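Local atomic coordinates of multiheme cytochrome cf (Carboxydothermus ferrireducens DSM 11255, PDB entry 6QVM), a protein that probably passes electrons along its chain of eleven c-type hemes to insoluble Fe(III) outside the cell, serving as an extracellular reductase inserted in the S-layer. Residues N245-P250 with C317-Y322; E279-G284 with D304-N309; W310-A315 with N338-L343. One frame throughout, in Å; residues are numbered along the deposited sequence.

Contact 1: N245-P250 with C317-Y322; sequences NMVKTP and CHVTGY. With HEC (heme c), chain H.
M246 and H318 mark the closest approach of the two backbones, with CA atoms 6.3 Å apart; no hydrogen bond links 245-250 to 317-322, and the contact is made by side chains, with one methyl set against a backbone carbonyl. M246 reaches over the imidazole of H318. Its CE methyl stands 3.4 Å from the ring centroid and only 9° off the ring normal, a CH-pi contact over the middle of the face, while SD lies farther up the same normal. Two torsions set this up: CG runs anti to the backbone N (chi1 177°), and a bend at chi2 (69°) folds the thioether over the ring. A long, flexible, unbranched methionine suits the place, because the same methyl also comes to 3.8 Å from NA of the heme. V247 crosses H318 at about a right angle, its CG2 methyl 3.3 Å from the carbonyl O of H318 and, more loosely, 4.3 Å from CG1 of V319.

H318 turns the edge of its ring to the heme, with the iron in the ring plane and NE2 2.9 Å from FE. That is longer than a usual iron-histidine bond, yet the placement fits the proximal histidine of a CXXCH motif. Its neighbour C317 supplies one thioether, SG being bonded to CAC of the porphyrin at 1.9 Å. A leucine in place of H318 would probably leave the iron without a nitrogen on this side and the M246 methyl without its aromatic platform. Around this site, M246 and V247 rest on I274 of strand 270-275, and a second heme touches M246. The chemistry implies a buried heme that C317 ties covalently to the chain, next to a histidine placed as its axial ligand, one face of whose imidazole carries an uncharged methyl.

Contact 2: E279-G284 with D304-N309; sequences ELLFVG and DSHTQN. With HEC (heme c), chain H.
L281 and D304 carry the nearest CA pair, 8.4 Å apart, so only side chains bridge strand 279-284 and the loop 304-309. L281 leaves the strand with its CB directed toward the loop, and its CG lies beside the backbone N (chi1 -63°), from where the two methyls part company. CD1 sits over one face of the H306 imidazole, 4.0 Å from ND1, and also comes 4.0 Å from the heme methyl CMA. CD2 turns to the carboxylate of D304, lying 3.8 Å from OD2. A leucine suits the place because its forked end sets one methyl between an imidazole face and the heme methyl, while the other lies against a carboxylate whose OD2 already has its donors.

The polar group it leans on is held from within its own loop. H306 ND1 donates to D304 OD2 at 2.7 Å, meeting the syn lone pair from within the ring plane with an N-H...O angle of 147°. The backbone N of H306 gives OD2 a second hydrogen bond, 3.2 Å long and coming from above the carboxylate plane, which closes an Asx turn. Two donors hold OD2, and the ND1 bond limits rotation of the imidazole, whose NE2 lies 3.8 Å from the heme methyl CMB. E279 OE1 lies 4.5 Å from D304 OD1; these like charges would tend to raise the proton affinity of one acid or the other, while the two bonds to OD2 probably offset this for D304.

L281 belongs to the middle strand of a five-stranded antiparallel sheet, flanked by I274 of strand 270-275 and A293 of strand 292-295. The loop 304-309 follows strand 300-303, one of the two edge strands, and ends at N309, whose side chain N-caps helix 310-313 through the backbone N of V312.

Contact 3: W310-A315 with N338-L343; sequences WLVSCA and NTYKEL. With NGA (2-acetamido-2-deoxy-beta-D-galactopyranose), chain B; HEC (heme c), chain H.
L311 and Y340 lead the apolar part of this contact, which joins the short helix 310-313 to strand 339-342, with the CA atoms of L311 and E342 nearest at 8.0 Å. The L311 side chain, CG anti to its own amide nitrogen (chi1 -170°), slides past Y340 in the opposite direction and sets CD2 3.6 Å from the tyrosine CB. V312 crosses the same residue at about a right angle, its CG2 meeting ring atom CE1, also at 3.6 Å. Branched aliphatic side chains suit these two places: one methyl packs on the CB of the tyrosine and the other near ring atom CE1, both coming at the ring obliquely, where compact apolar branches fit. The aliphatic part of E342 joins in weakly, with CG 4.5 Å from L311 CD2, while its carboxylate is bound elsewhere, one oxygen to Y287 OH and the other to Y272 OH.

Covalent links mark both ends of the contact. Y340 OH is bonded to C1 of an N-acetylgalactosamine at 1.4 Å, an O-glycosylated tyrosine whose sugar ring oxygen O5 lies at the edge of the phenyl ring, in its plane. V312 CG2 also comes within 3.9 Å of that O5, so the valine touches both the ring and the first sugar. On the other side of the helix, C314 SG forms a thioether with CAB of the heme.

Backbone hydrogen bonds close the helical turn: C314 N and A315 N approach W310 O from opposite faces of its carbonyl plane. A315 CB lies over one face of the W310 indole, offset toward its rim. The helix runs straight into the CXXCH motif that begins at C314, as expected for a c-type heme site, and the glycan decorates the beta hairpin of strands 333-336 and 339-342 packed beside it.

In the fold
One heme unites the three contacts: contact 1 brings an imidazole and a thioether, contact 3 the other thioether, and contact 2 lines the porphyrin rim. W310 of contact 3 touches both of the other contacts. Its NE1 lies 3.3 Å from H318 ND1 of contact 1, and its CB 3.9 Å from V283 CG2 of contact 2. Contacts 2 and 3 also meet where N309 ND2 packs 3.7 Å from the glycosylated Y340 OH. Contacts 1 and 2 do not touch, their nearest atoms about 6 Å apart, though both reach the five-stranded sheet. The side chain of M246 comes about 3 Å from a second heme, whereas contact 3 carries the glycan on Y340, so the module spans from the heme chain to a sugar-bearing hairpin.

Contact 1: N245-P250 with C317-Y322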
loop_
_atom_site.group_PDB
_atom_site.type_symbol
_atom_site.label_atom_id
_atom_site.label_comp_id
_atom_site.label_asym_id
_atom_site.label_seq_id
_atom_site.Cartn_x
_atom_site.Cartn_y
_atom_site.Cartn_z
ATOM N N ASN A 245 4.528 11.007 2.134
ATOM C CA ASN A 245 4.754 12.429 2.360
ATOM C C ASN A 245 5.052 12.772 3.816
ATOM O O ASN A 245 5.052 13.954 4.175
ATOM C CB ASN A 245 3.541 13.233 1.876
ATOM C CG ASN A 245 3.382 13.201 0.365
ATOM O OD1 ASN A 245 4.208 13.746 -0.369
ATOM N ND2 ASN A 245 2.317 12.566 -0.106
ATOM N N MET A 246 5.308 11.773 4.662
ATOM C CA MET A 246 5.463 12.030 6.092
ATOM C C MET A 246 6.652 12.938 6.393
ATOM O O MET A 246 6.600 13.733 7.342
ATOM C CB MET A 246 5.605 10.704 6.844
ATOM C CG MET A 246 5.838 10.833 8.343
ATOM S SD MET A 246 4.403 11.460 9.239
ATOM C CE MET A 246 4.891 11.154 10.934
ATOM N N VAL A 247 7.716 12.857 5.598
ATOM C CA VAL A 247 8.967 13.553 5.884
ATOM C C VAL A 247 9.363 14.370 4.663
ATOM O O VAL A 247 9.565 13.815 3.576
ATOM C CB VAL A 247 10.086 12.572 6.273
ATOM C CG1 VAL A 247 11.384 13.309 6.521
ATOM C CG2 VAL A 247 9.676 11.757 7.496
ATOM N N LYS A 248 9.489 15.680 4.847
ATOM C CA LYS A 248 9.832 16.605 3.778
ATOM C C LYS A 248 11.066 17.418 4.143
ATOM O O LYS A 248 11.485 17.469 5.303
ATOM C CB LYS A 248 8.680 17.568 3.471
ATOM C CG LYS A 248 7.429 16.902 2.932
ATOM C CD LYS A 248 7.762 16.102 1.691
ATOM C CE LYS A 248 6.514 15.561 1.034
ATOM N NZ LYS A 248 6.845 14.715 -0.138
ATOM N N THR A 249 11.635 18.066 3.130
ATOM C CA THR A 249 12.582 19.150 3.321
ATOM C C THR A 249 11.866 20.484 3.138
ATOM O O THR A 249 10.839 20.559 2.453
ATOM C CB THR A 249 13.755 19.031 2.340
ATOM O OG1 THR A 249 13.261 18.998 0.994
ATOM C CG2 THR A 249 14.573 17.774 2.618
ATOM N N PRO A 250 12.366 21.556 3.766
ATOM C CA PRO A 250 11.624 22.835 3.754
ATOM C C PRO A 250 11.318 23.402 2.371
ATOM O O PRO A 250 10.270 24.037 2.202
ATOM C CB PRO A 250 12.543 23.766 4.556
ATOM C CG PRO A 250 13.213 22.854 5.519
ATOM C CD PRO A 250 13.458 21.570 4.758
ATOM N N CYS A 317 9.623 4.795 12.122
ATOM C CA CYS A 317 8.297 4.604 11.556
ATOM C C CYS A 317 7.972 5.644 10.492
ATOM O O CYS A 317 6.895 5.579 9.894
ATOM C CB CYS A 317 7.232 4.634 12.658
ATOM S SG CYS A 317 7.432 3.350 13.907
ATOM N N HIS A 318 8.879 6.584 10.230
ATOM C CA HIS A 318 8.608 7.695 9.333
ATOM C C HIS A 318 9.440 7.657 8.056
ATOM O O HIS A 318 9.244 8.509 7.186
ATOM C CB HIS A 318 8.826 9.036 10.049
ATOM C CG HIS A 318 8.013 9.214 11.291
ATOM N ND1 HIS A 318 8.215 10.268 12.157
ATOM C CD2 HIS A 318 7.009 8.474 11.823
ATOM C CE1 HIS A 318 7.366 10.172 13.168
ATOM N NE2 HIS A 318 6.614 9.099 12.985
ATOM N N VAL A 319 10.342 6.688 7.906
ATOM C CA VAL A 319 11.233 6.621 6.758
ATOM C C VAL A 319 11.313 5.183 6.261
ATOM O O VAL A 319 10.794 4.250 6.875
ATOM C CB VAL A 319 12.643 7.166 7.073
ATOM C CG1 VAL A 319 12.561 8.626 7.529
ATOM C CG2 VAL A 319 13.312 6.305 8.116
ATOM N N THR A 320 11.970 5.023 5.116
ATOM C CA THR A 320 12.053 3.751 4.417
ATOM C C THR A 320 13.485 3.527 3.961
ATOM O O THR A 320 14.195 4.477 3.625
ATOM C CB THR A 320 11.114 3.732 3.201
ATOM O OG1 THR A 320 9.771 3.993 3.626
ATOM C CG2 THR A 320 11.171 2.375 2.486
ATOM N N GLY A 321 13.911 2.267 3.963
ATOM C CA GLY A 321 15.104 1.872 3.247
ATOM C C GLY A 321 16.325 1.566 4.080
ATOM O O GLY A 321 17.402 1.366 3.506
ATOM N N TYR A 322 16.201 1.516 5.399
ATOM C CA TYR A 322 17.374 1.254 6.216
ATOM C C TYR A 322 17.537 -0.242 6.475
ATOM O O TYR A 322 16.581 -1.015 6.347
ATOM C CB TYR A 322 17.278 2.024 7.533
ATOM C CG TYR A 322 15.986 1.847 8.299
ATOM C CD1 TYR A 322 15.840 0.830 9.232
ATOM C CD2 TYR A 322 14.922 2.716 8.104
ATOM C CE1 TYR A 322 14.660 0.678 9.939
ATOM C CE2 TYR A 322 13.743 2.573 8.803
ATOM C CZ TYR A 322 13.616 1.557 9.720
ATOM O OH TYR A 322 12.440 1.425 10.416
HETATM FE FE HEC H . 4.337 9.084 14.845
HETATM C CHA HEC H . 1.352 9.875 13.272
HETATM C CHB HEC H . 4.900 12.439 15.363
HETATM C CHC HEC H . 7.179 8.322 16.642
HETATM C CHD HEC H . 4.017 5.798 13.967
HETATM N NA HEC H . 3.318 10.829 14.403
HETATM C C1A HEC H . 2.120 10.926 13.719
HETATM C C2A HEC H . 1.795 12.331 13.575
HETATM C C3A HEC H . 2.770 13.044 14.153
HETATM C C4A HEC H . 3.746 12.113 14.685
HETATM C CMA HEC H . 2.837 14.583 14.224
HETATM C CAA HEC H . 0.528 12.886 12.888
HETATM C CBA HEC H . -0.590 12.882 13.933
HETATM C CGA HEC H . -1.843 13.514 13.382
HETATM O O1A HEC H . -2.366 13.043 12.334
HETATM O O2A HEC H . -2.328 14.486 14.020
HETATM N NB HEC H . 5.794 10.169 15.792
HETATM C C1B HEC H . 5.765 11.543 15.966
HETATM C C2B HEC H . 6.825 11.889 16.889
HETATM C C3B HEC H . 7.463 10.754 17.247
HETATM C C4B HEC H . 6.822 9.651 16.558
HETATM C CMB HEC H . 7.137 13.335 17.334
HETATM C CAB HEC H . 8.671 10.600 18.205
HETATM C CBB HEC H . 8.339 11.095 19.633
HETATM N NC HEC H . 5.412 7.385 15.208
HETATM C C1C HEC H . 6.539 7.279 16.002
HETATM C C2C HEC H . 6.919 5.881 16.075
HETATM C C3C HEC H . 6.042 5.176 15.336
HETATM C C4C HEC H . 5.083 6.116 14.779
HETATM C CMC HEC H . 8.137 5.339 16.853
HETATM C CAC HEC H . 6.021 3.650 15.068
HETATM C CBC HEC H . 5.761 2.873 16.374
HETATM N ND HEC H . 2.922 8.021 13.765
HETATM C C1D HEC H . 2.990 6.643 13.589
HETATM C C2D HEC H . 1.785 6.207 12.934
HETATM C C3D HEC H . 0.943 7.476 12.711
HETATM C C4D HEC H . 1.734 8.551 13.261
HETATM C CMD HEC H . 1.479 4.746 12.550
HETATM C CAD HEC H . -0.448 7.612 12.049
HETATM C CBD HEC H . -1.462 6.708 12.755
HETATM C CGD HEC H . -1.893 7.323 14.061
HETATM O O1D HEC H . -1.637 8.534 14.251
HETATM O O2D HEC H . -2.487 6.614 14.909
#

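Contact 2: E279-G284 with D304-N309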
loop_
_atom_site.group_PDB
_atom_site.type_symbol
_atom_site.label_atom_id
_atom_site.label_comp_id
_atom_site.label_asym_id
_atom_site.label_seq_id
_atom_site.Cartn_x
_atom_site.Cartn_y
_atom_site.Cartn_z
ATOM N N GLU A 279 -0.700 19.491 10.716
ATOM C CA GLU A 279 0.379 20.196 11.387
ATOM C C GLU A 279 1.724 19.813 10.788
ATOM O O GLU A 279 1.895 18.718 10.244
ATOM C CB GLU A 279 0.361 19.896 12.888
ATOM C CG GLU A 279 1.133 20.892 13.726
ATOM C CD GLU A 279 0.839 20.748 15.205
ATOM O OE1 GLU A 279 0.961 19.618 15.731
ATOM O OE2 GLU A 279 0.457 21.763 15.831
ATOM N N LEU A 280 2.671 20.743 10.892
ATOM C CA LEU A 280 4.061 20.532 10.513
ATOM C C LEU A 280 4.935 20.596 11.757
ATOM O O LEU A 280 4.815 21.530 12.556
ATOM C CB LEU A 280 4.515 21.588 9.504
ATOM C CG LEU A 280 3.804 21.621 8.151
ATOM C CD1 LEU A 280 4.461 22.649 7.246
ATOM C CD2 LEU A 280 3.821 20.248 7.498
ATOM N N LEU A 281 5.803 19.603 11.919
ATOM C CA LEU A 281 6.865 19.629 12.912
ATOM C C LEU A 281 8.197 19.790 12.193
ATOM O O LEU A 281 8.338 19.414 11.026
ATOM C CB LEU A 281 6.870 18.355 13.760
ATOM C CG LEU A 281 5.639 18.073 14.625
ATOM C CD1 LEU A 281 5.875 16.823 15.459
ATOM C CD2 LEU A 281 5.294 19.253 15.521
ATOM N N PHE A 282 9.174 20.356 12.891
ATOM C CA PHE A 282 10.440 20.722 12.279
ATOM C C PHE A 282 11.595 20.098 13.047
ATOM O O PHE A 282 11.599 20.076 14.281
ATOM C CB PHE A 282 10.573 22.247 12.195
ATOM C CG PHE A 282 9.544 22.883 11.295
ATOM C CD1 PHE A 282 8.267 23.150 11.763
ATOM C CD2 PHE A 282 9.839 23.173 9.971
ATOM C CE1 PHE A 282 7.314 23.713 10.942
ATOM C CE2 PHE A 282 8.883 23.734 9.139
ATOM C CZ PHE A 282 7.620 24.007 9.628
ATOM N N VAL A 283 12.568 19.588 12.299
ATOM C CA VAL A 283 13.661 18.788 12.834
ATOM C C VAL A 283 14.968 19.517 12.554
ATOM O O VAL A 283 15.306 19.778 11.392
ATOM C CB VAL A 283 13.668 17.379 12.222
ATOM C CG1 VAL A 283 14.912 16.618 12.643
ATOM C CG2 VAL A 283 12.405 16.622 12.630
ATOM N N GLY A 284 15.706 19.832 13.614
ATOM C CA GLY A 284 16.915 20.612 13.489
ATOM C C GLY A 284 18.078 19.836 12.898
ATOM O O GLY A 284 18.007 18.637 12.630
ATOM N N ASP A 304 5.469 24.671 20.336
ATOM C CA ASP A 304 5.445 23.217 20.407
ATOM C C ASP A 304 6.495 22.737 21.393
ATOM O O ASP A 304 7.620 23.244 21.409
ATOM C CB ASP A 304 5.684 22.587 19.030
ATOM C CG ASP A 304 5.262 21.133 18.976
ATOM O OD1 ASP A 304 4.052 20.873 18.817
ATOM O OD2 ASP A 304 6.138 20.252 19.108
ATOM N N SER A 305 6.126 21.741 22.198
ATOM C CA SER A 305 6.942 21.276 23.309
ATOM C C SER A 305 7.636 19.950 23.026
ATOM O O SER A 305 8.107 19.300 23.963
ATOM C CB SER A 305 6.091 21.168 24.573
ATOM O OG SER A 305 4.931 20.391 24.329
ATOM N N HIS A 306 7.710 19.536 21.763
ATOM C CA HIS A 306 8.514 18.374 21.410
ATOM C C HIS A 306 9.995 18.716 21.531
ATOM O O HIS A 306 10.450 19.742 21.015
ATOM C CB HIS A 306 8.195 17.904 19.991
ATOM C CG HIS A 306 6.946 17.082 19.884
ATOM N ND1 HIS A 306 5.771 17.575 19.360
ATOM C CD2 HIS A 306 6.693 15.796 20.226
ATOM C CE1 HIS A 306 4.846 16.631 19.387
ATOM N NE2 HIS A 306 5.380 15.541 19.909
ATOM N N THR A 307 10.750 17.852 22.212
ATOM C CA THR A 307 12.191 18.011 22.312
ATOM C C THR A 307 12.950 16.724 22.031
ATOM O O THR A 307 14.182 16.715 22.152
ATOM C CB THR A 307 12.596 18.536 23.699
ATOM O OG1 THR A 307 12.052 17.685 24.718
ATOM C CG2 THR A 307 12.111 19.970 23.911
ATOM N N GLN A 308 12.261 15.648 21.654
ATOM C CA GLN A 308 12.921 14.377 21.393
ATOM C C GLN A 308 13.875 14.488 20.208
ATOM O O GLN A 308 13.810 15.415 19.396
ATOM C CB GLN A 308 11.897 13.269 21.119
ATOM C CG GLN A 308 10.848 13.069 22.202
ATOM C CD GLN A 308 9.630 13.949 22.009
ATOM O OE1 GLN A 308 9.735 15.087 21.554
ATOM N NE2 GLN A 308 8.461 13.420 22.354
ATOM N N ASN A 309 14.790 13.522 20.131
ATOM C CA ASN A 309 15.595 13.313 18.934
ATOM C C ASN A 309 14.747 12.515 17.951
ATOM O O ASN A 309 14.409 11.354 18.209
ATOM C CB ASN A 309 16.899 12.594 19.274
ATOM C CG ASN A 309 17.841 12.481 18.079
ATOM O OD1 ASN A 309 17.416 12.193 16.956
ATOM N ND2 ASN A 309 19.128 12.699 18.322
HETATM FE FE HEC H . 4.337 9.084 14.845
HETATM C CHA HEC H . 1.352 9.875 13.272
HETATM C CHB HEC H . 4.900 12.439 15.363
HETATM C CHC HEC H . 7.179 8.322 16.642
HETATM C CHD HEC H . 4.017 5.798 13.967
HETATM N NA HEC H . 3.318 10.829 14.403
HETATM C C1A HEC H . 2.120 10.926 13.719
HETATM C C2A HEC H . 1.795 12.331 13.575
HETATM C C3A HEC H . 2.770 13.044 14.153
HETATM C C4A HEC H . 3.746 12.113 14.685
HETATM C CMA HEC H . 2.837 14.583 14.224
HETATM C CAA HEC H . 0.528 12.886 12.888
HETATM C CBA HEC H . -0.590 12.882 13.933
HETATM C CGA HEC H . -1.843 13.514 13.382
HETATM O O1A HEC H . -2.366 13.043 12.334
HETATM O O2A HEC H . -2.328 14.486 14.020
HETATM N NB HEC H . 5.794 10.169 15.792
HETATM C C1B HEC H . 5.765 11.543 15.966
HETATM C C2B HEC H . 6.825 11.889 16.889
HETATM C C3B HEC H . 7.463 10.754 17.247
HETATM C C4B HEC H . 6.822 9.651 16.558
HETATM C CMB HEC H . 7.137 13.335 17.334
HETATM C CAB HEC H . 8.671 10.600 18.205
HETATM C CBB HEC H . 8.339 11.095 19.633
HETATM N NC HEC H . 5.412 7.385 15.208
HETATM C C1C HEC H . 6.539 7.279 16.002
HETATM C C2C HEC H . 6.919 5.881 16.075
HETATM C C3C HEC H . 6.042 5.176 15.336
HETATM C C4C HEC H . 5.083 6.116 14.779
HETATM C CMC HEC H . 8.137 5.339 16.853
HETATM C CAC HEC H . 6.021 3.650 15.068
HETATM C CBC HEC H . 5.761 2.873 16.374
HETATM N ND HEC H . 2.922 8.021 13.765
HETATM C C1D HEC H . 2.990 6.643 13.589
HETATM C C2D HEC H . 1.785 6.207 12.934
HETATM C C3D HEC H . 0.943 7.476 12.711
HETATM C C4D HEC H . 1.734 8.551 13.261
HETATM C CMD HEC H . 1.479 4.746 12.550
HETATM C CAD HEC H . -0.448 7.612 12.049
HETATM C CBD HEC H . -1.462 6.708 12.755
HETATM C CGD HEC H . -1.893 7.323 14.061
HETATM O O1D HEC H . -1.637 8.534 14.251
HETATM O O2D HEC H . -2.487 6.614 14.909
#

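Contact 3: W310-A315 with N338-L343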
loop_
_atom_site.group_PDB
_atom_site.type_symbol
_atom_site.label_atom_id
_atom_site.label_comp_id
_atom_site.label_asym_id
_atom_site.label_seq_id
_atom_site.Cartn_x
_atom_site.Cartn_y
_atom_site.Cartn_z
ATOM N N TRP A 310 14.404 13.140 16.821
ATOM C CA TRP A 310 13.512 12.501 15.861
ATOM C C TRP A 310 14.159 11.267 15.253
ATOM O O TRP A 310 13.505 10.234 15.075
ATOM C CB TRP A 310 13.112 13.490 14.767
ATOM C CG TRP A 310 12.552 12.834 13.540
ATOM C CD1 TRP A 310 11.266 12.415 13.345
ATOM C CD2 TRP A 310 13.264 12.516 12.339
ATOM N NE1 TRP A 310 11.133 11.858 12.098
ATOM C CE2 TRP A 310 12.344 11.911 11.456
ATOM C CE3 TRP A 310 14.588 12.692 11.919
ATOM C CZ2 TRP A 310 12.707 11.477 10.184
ATOM C CZ3 TRP A 310 14.945 12.260 10.654
ATOM C CH2 TRP A 310 14.009 11.656 9.803
ATOM N N LEU A 311 15.451 11.353 14.940
ATOM C CA LEU A 311 16.131 10.231 14.299
ATOM C C LEU A 311 16.192 9.017 15.216
ATOM O O LEU A 311 16.016 7.878 14.764
ATOM C CB LEU A 311 17.531 10.658 13.869
ATOM C CG LEU A 311 18.331 9.722 12.965
ATOM C CD1 LEU A 311 17.596 9.458 11.663
ATOM C CD2 LEU A 311 19.708 10.314 12.691
ATOM N N VAL A 312 16.432 9.243 16.508
ATOM C CA VAL A 312 16.591 8.139 17.447
ATOM C C VAL A 312 15.227 7.600 17.876
ATOM O O VAL A 312 15.052 6.395 18.085
ATOM C CB VAL A 312 17.453 8.586 18.647
ATOM C CG1 VAL A 312 17.437 7.529 19.743
ATOM C CG2 VAL A 312 18.864 8.882 18.187
ATOM N N SER A 313 14.241 8.482 18.020
ATOM C CA SER A 313 12.979 8.124 18.660
ATOM C C SER A 313 11.788 8.005 17.712
ATOM O O SER A 313 10.758 7.437 18.108
ATOM C CB SER A 313 12.645 9.141 19.761
ATOM O OG SER A 313 13.642 9.125 20.776
ATOM N N CYS A 314 11.894 8.504 16.477
ATOM C CA CYS A 314 10.680 8.616 15.671
ATOM C C CYS A 314 10.861 8.132 14.249
ATOM O O CYS A 314 9.931 7.564 13.658
ATOM C CB CYS A 314 10.177 10.069 15.637
ATOM S SG CYS A 314 10.214 10.933 17.227
ATOM N N ALA A 315 12.053 8.341 13.698
ATOM C CA ALA A 315 12.266 8.154 12.266
ATOM C C ALA A 315 11.960 6.726 11.818
ATOM O O ALA A 315 11.524 6.507 10.680
ATOM C CB ALA A 315 13.698 8.535 11.912
ATOM N N ASN A 338 29.219 10.967 18.407
ATOM C CA ASN A 338 28.329 12.077 18.728
ATOM C C ASN A 338 27.551 12.579 17.527
ATOM O O ASN A 338 26.515 13.227 17.711
ATOM C CB ASN A 338 29.132 13.241 19.318
ATOM C CG ASN A 338 30.239 13.707 18.386
ATOM O OD1 ASN A 338 30.120 14.747 17.743
ATOM N ND2 ASN A 338 31.312 12.927 18.295
ATOM N N THR A 339 28.013 12.314 16.312
ATOM C CA THR A 339 27.333 12.661 15.079
ATOM C C THR A 339 26.530 11.462 14.599
ATOM O O THR A 339 26.902 10.311 14.838
ATOM C CB THR A 339 28.342 13.084 14.007
ATOM O OG1 THR A 339 29.193 11.973 13.683
ATOM C CG2 THR A 339 29.191 14.235 14.508
ATOM N N TYR A 340 25.411 11.737 13.939
ATOM C CA TYR A 340 24.530 10.687 13.449
ATOM C C TYR A 340 24.683 10.548 11.941
ATOM O O TYR A 340 24.886 11.539 11.235
ATOM C CB TYR A 340 23.076 10.980 13.813
ATOM C CG TYR A 340 22.821 10.970 15.304
ATOM C CD1 TYR A 340 22.507 9.790 15.963
ATOM C CD2 TYR A 340 22.895 12.138 16.053
ATOM C CE1 TYR A 340 22.268 9.770 17.325
ATOM C CE2 TYR A 340 22.655 12.130 17.418
ATOM C CZ TYR A 340 22.348 10.940 18.053
ATOM O OH TYR A 340 22.121 10.917 19.419
ATOM N N LYS A 341 24.626 9.311 11.456
ATOM C CA LYS A 341 24.568 9.033 10.029
ATOM C C LYS A 341 23.201 8.446 9.711
ATOM O O LYS A 341 22.771 7.482 10.350
ATOM C CB LYS A 341 25.675 8.068 9.597
ATOM C CG LYS A 341 25.878 8.032 8.090
ATOM C CD LYS A 341 26.613 6.782 7.627
ATOM C CE LYS A 341 26.705 6.745 6.109
ATOM N NZ LYS A 341 26.914 5.367 5.591
ATOM N N GLU A 342 22.520 9.029 8.732
ATOM C CA GLU A 342 21.221 8.527 8.315
ATOM C C GLU A 342 21.401 7.271 7.476
ATOM O O GLU A 342 22.126 7.281 6.477
ATOM C CB GLU A 342 20.476 9.599 7.525
ATOM C CG GLU A 342 20.328 10.907 8.281
ATOM C CD GLU A 342 19.652 11.986 7.459
ATOM O OE1 GLU A 342 19.588 13.139 7.935
ATOM O OE2 GLU A 342 19.183 11.681 6.342
ATOM N N LEU A 343 20.749 6.184 7.888
ATOM C CA LEU A 343 20.824 4.921 7.167
ATOM C C LEU A 343 19.640 4.696 6.240
ATOM O O LEU A 343 19.658 3.733 5.461
ATOM C CB LEU A 343 20.927 3.752 8.154
ATOM C CG LEU A 343 22.199 3.689 9.007
ATOM C CD1 LEU A 343 22.263 2.405 9.820
ATOM C CD2 LEU A 343 23.435 3.835 8.137
HETATM C C1 NGA B . 22.583 10.240 20.522
HETATM C C2 NGA B . 22.586 10.886 21.916
HETATM C C3 NGA B . 22.472 9.956 23.123
HETATM C C4 NGA B . 21.630 8.745 22.755
HETATM C C5 NGA B . 22.152 8.051 21.503
HETATM C C6 NGA B . 21.291 6.831 21.184
HETATM C C7 NGA B . 23.798 12.900 21.548
HETATM C C8 NGA B . 25.041 13.416 20.883
HETATM N N2 NGA B . 23.817 11.646 21.983
HETATM O O3 NGA B . 21.846 10.603 24.233
HETATM O O4 NGA B . 20.300 9.149 22.520
HETATM O O5 NGA B . 22.112 8.910 20.383
HETATM O O6 NGA B . 21.955 5.963 20.290
HETATM O O7 NGA B . 22.799 13.612 21.656
HETATM FE FE HEC H . 4.337 9.084 14.845
HETATM C CHA HEC H . 1.352 9.875 13.272
HETATM C CHB HEC H . 4.900 12.439 15.363
HETATM C CHC HEC H . 7.179 8.322 16.642
HETATM C CHD HEC H . 4.017 5.798 13.967
HETATM N NA HEC H . 3.318 10.829 14.403
HETATM C C1A HEC H . 2.120 10.926 13.719
HETATM C C2A HEC H . 1.795 12.331 13.575
HETATM C C3A HEC H . 2.770 13.044 14.153
HETATM C C4A HEC H . 3.746 12.113 14.685
HETATM C CMA HEC H . 2.837 14.583 14.224
HETATM C CAA HEC H . 0.528 12.886 12.888
HETATM C CBA HEC H . -0.590 12.882 13.933
HETATM C CGA HEC H . -1.843 13.514 13.382
HETATM O O1A HEC H . -2.366 13.043 12.334
HETATM O O2A HEC H . -2.328 14.486 14.020
HETATM N NB HEC H . 5.794 10.169 15.792
HETATM C C1B HEC H . 5.765 11.543 15.966
HETATM C C2B HEC H . 6.825 11.889 16.889
HETATM C C3B HEC H . 7.463 10.754 17.247
HETATM C C4B HEC H . 6.822 9.651 16.558
HETATM C CMB HEC H . 7.137 13.335 17.334
HETATM C CAB HEC H . 8.671 10.600 18.205
HETATM C CBB HEC H . 8.339 11.095 19.633
HETATM N NC HEC H . 5.412 7.385 15.208
HETATM C C1C HEC H . 6.539 7.279 16.002
HETATM C C2C HEC H . 6.919 5.881 16.075
HETATM C C3C HEC H . 6.042 5.176 15.336
HETATM C C4C HEC H . 5.083 6.116 14.779
HETATM C CMC HEC H . 8.137 5.339 16.853
HETATM C CAC HEC H . 6.021 3.650 15.068
HETATM C CBC HEC H . 5.761 2.873 16.374
HETATM N ND HEC H . 2.922 8.021 13.765
HETATM C C1D HEC H . 2.990 6.643 13.589
HETATM C C2D HEC H . 1.785 6.207 12.934
HETATM C C3D HEC H . 0.943 7.476 12.711
HETATM C C4D HEC H . 1.734 8.551 13.261
HETATM C CMD HEC H . 1.479 4.746 12.550
HETATM C CAD HEC H . -0.448 7.612 12.049
HETATM C CBD HEC H . -1.462 6.708 12.755
HETATM C CGD HEC H . -1.893 7.323 14.061
HETATM O O1D HEC H . -1.637 8.534 14.251
HETATM O O2D HEC H . -2.487 6.614 14.909
#